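Local coordinates for putative phosphonate binding protein for ABC transporter (Prochlorococcus marinus str. MIT 9301, PDB 5LQ5) that binds inorganic phosphite strongly in the periplasm, probably as the solute-binding protein of an ABC transporter that imports it, at residues Met132-Leu137 with Val142-Phe147; Lys112-Leu117 with Glu195-Thr200. All coordinates share one frame; numbering follows the deposited sequence.

Interaction 1: residues Met132-Leu137 with Val142-Phe147; sequences MPEYFL and VEIKHF
Leu137 meets both Val142 and Phe147, and these three apolar side chains form the close-packed half of the contact between helix 127-139 and the loop that leaves it. The two methyls of Leu137 divide the work: CD2 lies against CG1 of Val142 at 3.9 Å, while CD1 sits at the edge of the Phe147 ring, near its plane, 4.0 Å from CZ. The forked tip of a leucine suits this place, since one residue can fill the space beside a branched valine and beside an aromatic rim. Phe147 in turn stacks on Phe119, and Leu137 also touches Phe121 and Phe94, so this half merges with the core of the domain. At the backbone, Val142 N donates to Leu137 O over 2.9 Å, the donor standing 42° above the carbonyl plane; the bond ties the last turn of the helix to the loop just after it.

The other half is looser and wetter. Glu134 reaches it because its CG is anti to the backbone N (chi1 -171°) and the chain runs out extended, crossing Ile144 at about a right angle. Its OE2 comes to 3.4 Å from Ile144 CD1, and the same oxygen takes a hydrogen bond from a water 2.8 Å away. That water accepts from Ile144 N at 2.9 Å, joining the helix to the first residue of the 3-10 turn 144-146. Within the loop, Glu143 N donates to His146 ND1 at 3.0 Å, so the imidazole folds back toward the start of its own turn.

OE1 of Glu134 pairs with Arg130 one turn earlier, so the carboxylate has a charged partner on one oxygen and water on the other, which would be expected to keep it ionised beside an isoleucine methyl.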
loop_
_atom_site.group_PDB
_atom_site.type_symbol
_atom_site.label_atom_id
_atom_site.label_comp_id
_atom_site.label_asym_id
_atom_site.label_seq_id
_atom_site.Cartn_x
_atom_site.Cartn_y
_atom_site.Cartn_z
ATOM N N MET A 132 0.758 4.131 -10.327
ATOM C CA MET A 132 0.099 3.401 -11.401
ATOM C C MET A 132 -1.080 4.183 -11.991
ATOM O O MET A 132 -1.193 4.262 -13.205
ATOM C CB MET A 132 -0.208 1.991 -10.953
ATOM C CG MET A 132 1.069 1.167 -10.668
ATOM S SD MET A 132 2.344 1.144 -11.953
ATOM C CE MET A 132 1.384 0.418 -13.275
ATOM N N PRO A 133 -1.921 4.812 -11.149
ATOM C CA PRO A 133 -2.961 5.695 -11.714
ATOM C C PRO A 133 -2.432 6.765 -12.664
ATOM O O PRO A 133 -3.002 6.958 -13.765
ATOM C CB PRO A 133 -3.612 6.289 -10.465
ATOM C CG PRO A 133 -3.580 5.129 -9.488
ATOM C CD PRO A 133 -2.212 4.530 -9.713
ATOM N N GLU A 134 -1.338 7.429 -12.283
ATOM C CA GLU A 134 -0.720 8.444 -13.152
ATOM C C GLU A 134 -0.196 7.831 -14.471
ATOM O O GLU A 134 -0.392 8.398 -15.552
ATOM C CB GLU A 134 0.385 9.245 -12.445
ATOM C CG GLU A 134 0.859 10.426 -13.294
ATOM C CD GLU A 134 1.688 11.485 -12.575
ATOM O OE1 GLU A 134 2.012 11.336 -11.388
ATOM O OE2 GLU A 134 2.046 12.481 -13.243
ATOM N N TYR A 135 0.489 6.698 -14.353
ATOM C CA TYR A 135 0.946 5.954 -15.524
ATOM C C TYR A 135 -0.195 5.685 -16.508
ATOM O O TYR A 135 -0.058 5.929 -17.708
ATOM C CB TYR A 135 1.633 4.646 -15.072
ATOM C CG TYR A 135 2.185 3.767 -16.147
ATOM C CD1 TYR A 135 3.376 4.095 -16.793
ATOM C CD2 TYR A 135 1.583 2.566 -16.439
ATOM C CE1 TYR A 135 3.901 3.257 -17.759
ATOM C CE2 TYR A 135 2.096 1.707 -17.380
ATOM C CZ TYR A 135 3.256 2.055 -18.027
ATOM O OH TYR A 135 3.744 1.187 -18.955
ATOM N N PHE A 136 -1.304 5.177 -15.997
ATOM C CA PHE A 136 -2.473 4.841 -16.844
ATOM C C PHE A 136 -3.156 6.074 -17.423
ATOM O O PHE A 136 -3.523 6.113 -18.614
ATOM C CB PHE A 136 -3.460 3.949 -16.123
ATOM C CG PHE A 136 -2.903 2.605 -15.723
ATOM C CD1 PHE A 136 -2.260 1.773 -16.638
ATOM C CD2 PHE A 136 -3.021 2.190 -14.412
ATOM C CE1 PHE A 136 -1.754 0.542 -16.235
ATOM C CE2 PHE A 136 -2.521 0.964 -14.003
ATOM C CZ PHE A 136 -1.883 0.133 -14.908
ATOM N N LEU A 137 -3.286 7.106 -16.595
ATOM C CA LEU A 137 -3.819 8.400 -17.062
ATOM C C LEU A 137 -3.001 8.901 -18.252
ATOM O O LEU A 137 -3.531 9.282 -19.310
ATOM C CB LEU A 137 -3.799 9.448 -15.948
ATOM C CG LEU A 137 -4.944 9.310 -14.943
ATOM C CD1 LEU A 137 -4.608 9.993 -13.629
ATOM C CD2 LEU A 137 -6.237 9.879 -15.504
ATOM N N VAL A 142 -3.952 11.829 -20.570
ATOM C CA VAL A 142 -4.320 12.701 -19.447
ATOM C C VAL A 142 -3.071 12.944 -18.584
ATOM O O VAL A 142 -2.431 11.980 -18.113
ATOM C CB VAL A 142 -5.479 12.150 -18.582
ATOM C CG1 VAL A 142 -5.898 13.174 -17.537
ATOM C CG2 VAL A 142 -6.658 11.732 -19.469
ATOM N N GLU A 143 -2.776 14.224 -18.357
ATOM C CA GLU A 143 -1.683 14.671 -17.478
ATOM C C GLU A 143 -2.295 15.477 -16.344
ATOM O O GLU A 143 -3.425 16.011 -16.450
ATOM C CB GLU A 143 -0.655 15.524 -18.235
ATOM C CG GLU A 143 0.040 14.759 -19.356
ATOM C CD GLU A 143 1.080 15.574 -20.093
ATOM O OE1 GLU A 143 2.043 16.043 -19.453
ATOM O OE2 GLU A 143 0.948 15.718 -21.321
ATOM N N ILE A 144 -1.545 15.610 -15.261
ATOM C CA ILE A 144 -2.007 16.395 -14.092
ATOM C C ILE A 144 -2.476 17.825 -14.454
ATOM O O ILE A 144 -3.482 18.327 -13.922
ATOM C CB ILE A 144 -0.937 16.414 -12.968
ATOM C CG1 ILE A 144 -0.838 15.007 -12.390
ATOM C CG2 ILE A 144 -1.279 17.426 -11.881
ATOM C CD1 ILE A 144 0.328 14.791 -11.444
ATOM N N LYS A 145 -1.765 18.467 -15.364
ATOM C CA LYS A 145 -2.135 19.814 -15.792
ATOM C C LYS A 145 -3.540 19.938 -16.433
ATOM O O LYS A 145 -4.068 21.023 -16.559
ATOM C CB LYS A 145 -1.097 20.365 -16.756
ATOM C CG LYS A 145 -1.086 19.632 -18.092
ATOM C CD LYS A 145 -0.057 20.243 -19.006
ATOM C CE LYS A 145 -0.171 19.604 -20.367
ATOM N NZ LYS A 145 1.111 19.832 -21.092
ATOM N N HIS A 146 -4.122 18.814 -16.822
ATOM C CA HIS A 146 -5.477 18.779 -17.421
ATOM C C HIS A 146 -6.616 18.792 -16.421
ATOM O O HIS A 146 -7.773 18.923 -16.795
ATOM C CB HIS A 146 -5.639 17.571 -18.319
ATOM C CG HIS A 146 -4.723 17.590 -19.505
ATOM N ND1 HIS A 146 -4.055 16.473 -19.947
ATOM C CD2 HIS A 146 -4.346 18.599 -20.329
ATOM C CE1 HIS A 146 -3.324 16.781 -21.004
ATOM N NE2 HIS A 146 -3.472 18.069 -21.249
ATOM N N PHE A 147 -6.303 18.568 -15.163
ATOM C CA PHE A 147 -7.314 18.623 -14.126
ATOM C C PHE A 147 -7.690 20.054 -13.791
ATOM O O PHE A 147 -6.927 20.987 -14.066
ATOM C CB PHE A 147 -6.847 17.860 -12.890
ATOM C CG PHE A 147 -6.660 16.361 -13.119
ATOM C CD1 PHE A 147 -7.637 15.592 -13.742
ATOM C CD2 PHE A 147 -5.519 15.717 -12.665
ATOM C CE1 PHE A 147 -7.472 14.233 -13.924
ATOM C CE2 PHE A 147 -5.360 14.358 -12.827
ATOM C CZ PHE A 147 -6.331 13.615 -13.460
HETATM O O HOH W 1 0.770 13.803 -15.374
#

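Interaction 2: residues Lys112-Leu117 with Glu195-Thr200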
loop_
_atom_site.group_PDB
_atom_site.type_symbol
_atom_site.label_atom_id
_atom_site.label_comp_id
_atom_site.label_asym_id
_atom_site.label_seq_id
_atom_site.Cartn_x
_atom_site.Cartn_y
_atom_site.Cartn_z
ATOM N N LYS A 112 -9.913 9.958 -20.432
ATOM C CA LYS A 112 -10.076 11.332 -20.951
ATOM C C LYS A 112 -11.285 12.072 -20.381
ATOM O O LYS A 112 -11.287 13.316 -20.320
ATOM C CB LYS A 112 -10.140 11.351 -22.501
ATOM C CG LYS A 112 -8.787 11.547 -23.163
ATOM C CD LYS A 112 -8.818 11.243 -24.655
ATOM C CE LYS A 112 -7.908 12.168 -25.457
ATOM N NZ LYS A 112 -6.545 12.362 -24.883
ATOM N N LYS A 113 -12.304 11.323 -19.971
ATOM C CA LYS A 113 -13.516 11.916 -19.339
ATOM C C LYS A 113 -13.208 12.581 -17.970
ATOM O O LYS A 113 -14.007 13.321 -17.422
ATOM C CB LYS A 113 -14.637 10.879 -19.205
ATOM C CG LYS A 113 -15.212 10.421 -20.548
ATOM C CD LYS A 113 -16.210 9.294 -20.384
ATOM C CE LYS A 113 -16.430 8.493 -21.662
ATOM N NZ LYS A 113 -17.429 7.391 -21.484
ATOM N N LEU A 114 -12.010 12.340 -17.439
ATOM C CA LEU A 114 -11.610 12.971 -16.164
ATOM C C LEU A 114 -10.958 14.334 -16.283
ATOM O O LEU A 114 -10.703 15.030 -15.282
ATOM C CB LEU A 114 -10.757 12.010 -15.347
ATOM C CG LEU A 114 -11.434 10.668 -15.036
ATOM C CD1 LEU A 114 -10.491 9.767 -14.260
ATOM C CD2 LEU A 114 -12.746 10.812 -14.266
ATOM N N LYS A 115 -10.671 14.732 -17.509
ATOM C CA LYS A 115 -10.116 16.066 -17.758
ATOM C C LYS A 115 -11.088 17.159 -17.264
ATOM O O LYS A 115 -12.305 16.995 -17.338
ATOM C CB LYS A 115 -9.815 16.249 -19.243
ATOM C CG LYS A 115 -8.671 15.408 -19.782
ATOM C CD LYS A 115 -8.390 15.820 -21.225
ATOM C CE LYS A 115 -7.044 15.365 -21.740
ATOM N NZ LYS A 115 -6.722 16.133 -22.967
ATOM N N ASN A 116 -10.515 18.253 -16.755
ATOM C CA ASN A 116 -11.270 19.403 -16.216
ATOM C C ASN A 116 -12.155 19.049 -15.014
ATOM O O ASN A 116 -13.134 19.736 -14.723
ATOM C CB ASN A 116 -12.072 20.132 -17.314
ATOM C CG ASN A 116 -12.418 21.595 -16.940
ATOM O OD1 ASN A 116 -11.602 22.346 -16.343
ATOM N ND2 ASN A 116 -13.638 22.015 -17.310
ATOM N N LEU A 117 -11.809 17.956 -14.321
ATOM C CA LEU A 117 -12.446 17.614 -13.048
ATOM C C LEU A 117 -11.442 17.854 -11.942
ATOM O O LEU A 117 -10.224 17.918 -12.184
ATOM C CB LEU A 117 -12.917 16.164 -13.014
ATOM C CG LEU A 117 -14.020 15.771 -14.003
ATOM C CD1 LEU A 117 -14.374 14.301 -13.805
ATOM C CD2 LEU A 117 -15.256 16.636 -13.826
ATOM N N GLU A 195 -19.245 5.975 -7.012
ATOM C CA GLU A 195 -19.425 4.937 -8.029
ATOM C C GLU A 195 -18.065 4.512 -8.574
ATOM O O GLU A 195 -17.174 5.345 -8.778
ATOM C CB GLU A 195 -20.261 5.445 -9.219
ATOM C CG GLU A 195 -21.728 5.693 -8.932
ATOM C CD GLU A 195 -22.613 4.451 -9.067
ATOM O OE1 GLU A 195 -22.110 3.304 -9.028
ATOM O OE2 GLU A 195 -23.838 4.630 -9.225
ATOM N N LEU A 196 -17.918 3.222 -8.824
ATOM C CA LEU A 196 -16.763 2.689 -9.569
ATOM C C LEU A 196 -16.788 3.189 -11.005
ATOM O O LEU A 196 -17.789 3.008 -11.730
ATOM C CB LEU A 196 -16.704 1.154 -9.529
ATOM C CG LEU A 196 -15.616 0.467 -10.364
ATOM C CD1 LEU A 196 -14.250 0.712 -9.720
ATOM C CD2 LEU A 196 -15.858 -1.025 -10.526
ATOM N N PHE A 197 -15.650 3.730 -11.419
ATOM C CA PHE A 197 -15.438 4.306 -12.769
ATOM C C PHE A 197 -14.632 3.407 -13.681
ATOM O O PHE A 197 -15.014 3.184 -14.836
ATOM C CB PHE A 197 -14.852 5.731 -12.694
ATOM C CG PHE A 197 -14.697 6.423 -14.032
ATOM C CD1 PHE A 197 -15.797 6.852 -14.751
ATOM C CD2 PHE A 197 -13.446 6.662 -14.574
ATOM C CE1 PHE A 197 -15.645 7.477 -15.975
ATOM C CE2 PHE A 197 -13.293 7.318 -15.775
ATOM C CZ PHE A 197 -14.417 7.704 -16.507
ATOM N N TRP A 198 -13.512 2.903 -13.173
ATOM C CA TRP A 198 -12.610 2.033 -13.943
ATOM C C TRP A 198 -11.739 1.180 -13.032
ATOM O O TRP A 198 -11.318 1.642 -11.970
ATOM C CB TRP A 198 -11.746 2.838 -14.918
ATOM C CG TRP A 198 -10.994 2.061 -15.930
ATOM C CD1 TRP A 198 -11.536 1.233 -16.879
ATOM C CD2 TRP A 198 -9.583 2.065 -16.172
ATOM N NE1 TRP A 198 -10.561 0.700 -17.661
ATOM C CE2 TRP A 198 -9.347 1.189 -17.258
ATOM C CE3 TRP A 198 -8.485 2.698 -15.563
ATOM C CZ2 TRP A 198 -8.070 0.943 -17.759
ATOM C CZ3 TRP A 198 -7.211 2.451 -16.078
ATOM C CH2 TRP A 198 -7.016 1.567 -17.146
ATOM N N ILE A 199 -11.509 -0.060 -13.464
ATOM C CA ILE A 199 -10.543 -0.976 -12.846
ATOM C C ILE A 199 -9.319 -1.071 -13.769
ATOM O O ILE A 199 -9.432 -1.317 -14.960
ATOM C CB ILE A 199 -11.121 -2.386 -12.564
ATOM C CG1 ILE A 199 -12.342 -2.312 -11.650
ATOM C CG2 ILE A 199 -10.052 -3.296 -11.989
ATOM C CD1 ILE A 199 -13.178 -3.596 -11.664
ATOM N N THR A 200 -8.136 -0.866 -13.193
ATOM C CA THR A 200 -6.885 -0.870 -13.954
ATOM C C THR A 200 -6.345 -2.262 -14.291
ATOM O O THR A 200 -6.746 -3.260 -13.658
ATOM C CB THR A 200 -5.755 -0.131 -13.197
ATOM O OG1 THR A 200 -5.271 -0.917 -12.078
ATOM C CG2 THR A 200 -6.228 1.280 -12.702
#
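Leu114 rests on Phe197 by a CH-pi contact, the main interaction between the 3-10 turn at 112-114 and the edge strand 194-199. Its CD2 methyl stands over one face of the ring, 4.3 Å from the ring centroid and 26° off the normal, displaced toward the CE2 side. The two side chains slide past each other in opposite directions, which lets the leucine fork lie along the outer part of the ring: CD2, CG and CD1 all approach Phe197 CE2, CD2 most closely at 3.8 Å. Phenylalanine suits the site because the backbones are far apart, with 10.1 Å between Leu114 CA and Phe197 CA, and a long flat group can span much of that gap. With CG anti to its backbone N (chi1 -176°), the ring is carried out from the strand toward the turn.

Mid-strand, the chain is irregular here: strand 194-199 is an outermost strand of the five-stranded mixed sheet, antiparallel to strand 92-97, and Phe197 and Trp198 form a classic beta bulge opposite Phe94. Phe197 keeps a backbone hydrogen bond with Phe94 and makes another with Ile105, while Leu114 also packs on Phe94.

A second apolar touch comes from Lys113, whose CB approaches Phe197 CZ obliquely at 4.2 Å. Only the aliphatic root of the lysine is used; its extended chain then leads the ammonium group away from the ring, as befits an exposed residue at the margin of a buried contact.

Hydrogen bonds lie within the turn and not across the contact. Lys115 N bonds to Lys112 O at 3.2 Å, and a type II beta turn from Leu114 to Leu117 follows, closed by Leu117 N to Leu114 O at 3.3 Å. Asn116 occupies its third position with positive phi (62°), a conformation that asparagine tolerates better than most residues.

Interactions 1 and 2 have centres about 10 Å apart and touch directly. His146 O lies 2.8 Å from Asn116 N, a probable hydrogen bond between the loop of interaction 1 and the beta turn of interaction 2. The Phe147 ring packs beside that turn too, its CD1 being 3.5 Å from Leu114 O. A second junction lies along the helix, where Phe136 CE2 meets Thr200 CB at 3.5 Å. Both contacts involve the same five-stranded sheet, and Phe94 of its strand 92-97 is touched by Leu137 and Leu114 alike. No residue of either contact lines the phosphite pocket; the Glu134 side chain is about 13 Å from the bound ion, although helix 127-139 begins at pocket residue Thr127.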